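Local atomic coordinates of TetR family Transcriptional regulator (Streptococcus agalactiae 2603V/R, PDB entry 3KKC), a protein that probably binds DNA as a transcriptional regulator of the TetR family, through a predicted helix-turn-helix motif. Residues F68-L71 with F72-R76. Residues are numbered along the deposited sequence; the frame is centred on the assembly and turned at random.
Sequences FHHL and FKQGR. With NI (nickel (II) ion), chain E; IMD (imidazole), chain F.
The backbone N of Phe72 donates to the carbonyl O of Phe68 over 3.1 Å, a nearly straight N-H...O bond (163°) that forms an i to i+4 backbone link where helix 57-71 gives way to the loop leading to helix 80-93. The two phenylalanine side chains lie side by side and point the same way. CE2 of Phe72 reaches CD1 of Phe68 at 3.5 Å, and the ring planes are inclined at 45°, an oblique pair. Leu71 CB sits over one face of the Phe72 ring, 3.9 Å from its centroid, in a CH-pi contact. Helix 107-129 touches both phenylalanines, and Ile87 of helix 80-93 meets Leu71 and Phe72, so these buried side chains pack against both helices.

Lys73 runs back along the last turn: its CB lies over a face of the His69 imidazole, 4.2 Å from the centroid, while NZ comes within 3.4 Å of Phe68 CB. His70, its CG anti to the backbone N (chi1 -175°), binds nickel through NE2 at 2.2 Å; His86 and His90 bind the same ion. Gln74 passes its CG 3.2 Å from His70 O; beyond it the chain bends at chi2, and OE1 accepts a weak hydrogen bond from N1 of an imidazole, probably from the crystallisation liquor, at 3.0 Å. With His70 at the helix end and His86 and His90 on helix 80-93, the nickel ties together the two helices that this loop connects.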
loop_
_atom_site.group_PDB
_atom_site.type_symbol
_atom_site.label_atom_id
_atom_site.label_comp_id
_atom_site.label_asym_id
_atom_site.label_seq_id
_atom_site.Cartn_x
_atom_site.Cartn_y
_atom_site.Cartn_z
ATOM N N PHE A 68 -2.720 16.679 -12.181
ATOM C CA PHE A 68 -3.382 17.140 -10.967
ATOM C C PHE A 68 -4.031 18.524 -11.127
ATOM O O PHE A 68 -5.008 18.849 -10.442
ATOM C CB PHE A 68 -2.427 17.061 -9.779
ATOM C CG PHE A 68 -2.004 15.645 -9.467
ATOM C CD1 PHE A 68 -2.872 14.584 -9.736
ATOM C CD2 PHE A 68 -0.746 15.368 -8.912
ATOM C CE1 PHE A 68 -2.500 13.272 -9.461
ATOM C CE2 PHE A 68 -0.357 14.061 -8.645
ATOM C CZ PHE A 68 -1.217 13.005 -8.910
ATOM N N HIS A 69 -3.512 19.339 -12.035
ATOM C CA HIS A 69 -4.179 20.593 -12.277
ATOM C C HIS A 69 -5.518 20.282 -12.918
ATOM O O HIS A 69 -6.523 20.860 -12.531
ATOM C CB HIS A 69 -3.353 21.514 -13.156
ATOM C CG HIS A 69 -3.953 22.869 -13.346
ATOM N ND1 HIS A 69 -3.487 23.986 -12.683
ATOM C CD2 HIS A 69 -4.956 23.298 -14.152
ATOM C CE1 HIS A 69 -4.186 25.043 -13.066
ATOM N NE2 HIS A 69 -5.083 24.653 -13.956
ATOM N N HIS A 70 -5.556 19.351 -13.869
ATOM C CA HIS A 70 -6.838 19.032 -14.493
ATOM C C HIS A 70 -7.849 18.312 -13.589
ATOM O O HIS A 70 -9.056 18.468 -13.768
ATOM C CB HIS A 70 -6.706 18.242 -15.794
ATOM C CG HIS A 70 -8.027 18.022 -16.473
ATOM N ND1 HIS A 70 -8.744 19.055 -17.050
ATOM C CD2 HIS A 70 -8.788 16.909 -16.624
ATOM C CE1 HIS A 70 -9.876 18.581 -17.541
ATOM N NE2 HIS A 70 -9.927 17.282 -17.304
ATOM N N LEU A 71 -7.369 17.500 -12.653
ATOM C CA LEU A 71 -8.278 16.764 -11.780
ATOM C C LEU A 71 -8.898 17.653 -10.706
ATOM O O LEU A 71 -10.104 17.646 -10.522
ATOM C CB LEU A 71 -7.564 15.584 -11.128
ATOM C CG LEU A 71 -7.342 14.382 -12.036
ATOM C CD1 LEU A 71 -6.976 13.163 -11.231
ATOM C CD2 LEU A 71 -8.607 14.135 -12.796
ATOM N N PHE A 72 -8.082 18.440 -10.020
ATOM C CA PHE A 72 -8.514 19.099 -8.789
ATOM C C PHE A 72 -8.554 20.601 -8.931
ATOM O O PHE A 72 -9.574 21.220 -8.663
ATOM C CB PHE A 72 -7.569 18.788 -7.617
ATOM C CG PHE A 72 -7.207 17.331 -7.466
ATOM C CD1 PHE A 72 -8.086 16.435 -6.878
ATOM C CD2 PHE A 72 -5.965 16.869 -7.868
ATOM C CE1 PHE A 72 -7.737 15.096 -6.715
ATOM C CE2 PHE A 72 -5.614 15.540 -7.707
ATOM C CZ PHE A 72 -6.499 14.657 -7.128
ATOM N N LYS A 73 -7.420 21.181 -9.312
ATOM C CA LYS A 73 -7.242 22.629 -9.299
ATOM C C LYS A 73 -8.204 23.308 -10.270
ATOM O O LYS A 73 -8.003 24.450 -10.692
ATOM C CB LYS A 73 -5.777 22.983 -9.566
ATOM C CG LYS A 73 -4.824 22.301 -8.573
ATOM C CD LYS A 73 -3.469 22.000 -9.207
ATOM C CE LYS A 73 -2.786 20.799 -8.551
ATOM N NZ LYS A 73 -1.609 20.306 -9.343
ATOM N N GLN A 74 -9.257 22.570 -10.607
ATOM C CA GLN A 74 -10.429 23.089 -11.296
ATOM C C GLN A 74 -11.290 23.994 -10.410
ATOM O O GLN A 74 -11.563 23.680 -9.241
ATOM C CB GLN A 74 -11.286 21.914 -11.766
ATOM C CG GLN A 74 -10.636 21.083 -12.836
ATOM C CD GLN A 74 -10.415 21.878 -14.099
ATOM O OE1 GLN A 74 -10.850 21.473 -15.171
ATOM N NE2 GLN A 74 -9.755 23.030 -13.975
ATOM N N GLY A 75 -11.720 25.116 -10.971
ATOM C CA GLY A 75 -12.777 25.897 -10.359
ATOM C C GLY A 75 -14.090 25.560 -11.046
ATOM O O GLY A 75 -15.025 26.354 -11.055
ATOM N N ARG A 76 -14.140 24.368 -11.636
ATOM C CA ARG A 76 -15.301 23.907 -12.391
ATOM C C ARG A 76 -16.516 23.759 -11.477
ATOM O O ARG A 76 -16.585 22.828 -10.669
ATOM C CB ARG A 76 -14.987 22.563 -13.068
ATOM C CG ARG A 76 -15.173 22.530 -14.586
ATOM C CD ARG A 76 -14.145 23.391 -15.308
ATOM N NE ARG A 76 -14.740 24.162 -16.402
ATOM C CZ ARG A 76 -14.620 23.864 -17.695
ATOM N NH1 ARG A 76 -13.920 22.803 -18.079
ATOM N NH2 ARG A 76 -15.200 24.632 -18.610
HETATM NI NI NI E . -11.493 15.770 -17.545
HETATM N N1 IMD F . -12.922 20.035 -16.740
HETATM C C2 IMD F . -13.447 18.816 -16.487
HETATM N N3 IMD F . -13.456 18.102 -17.636
HETATM C C4 IMD F . -12.939 18.867 -18.621
HETATM C C5 IMD F . -12.600 20.089 -18.053
#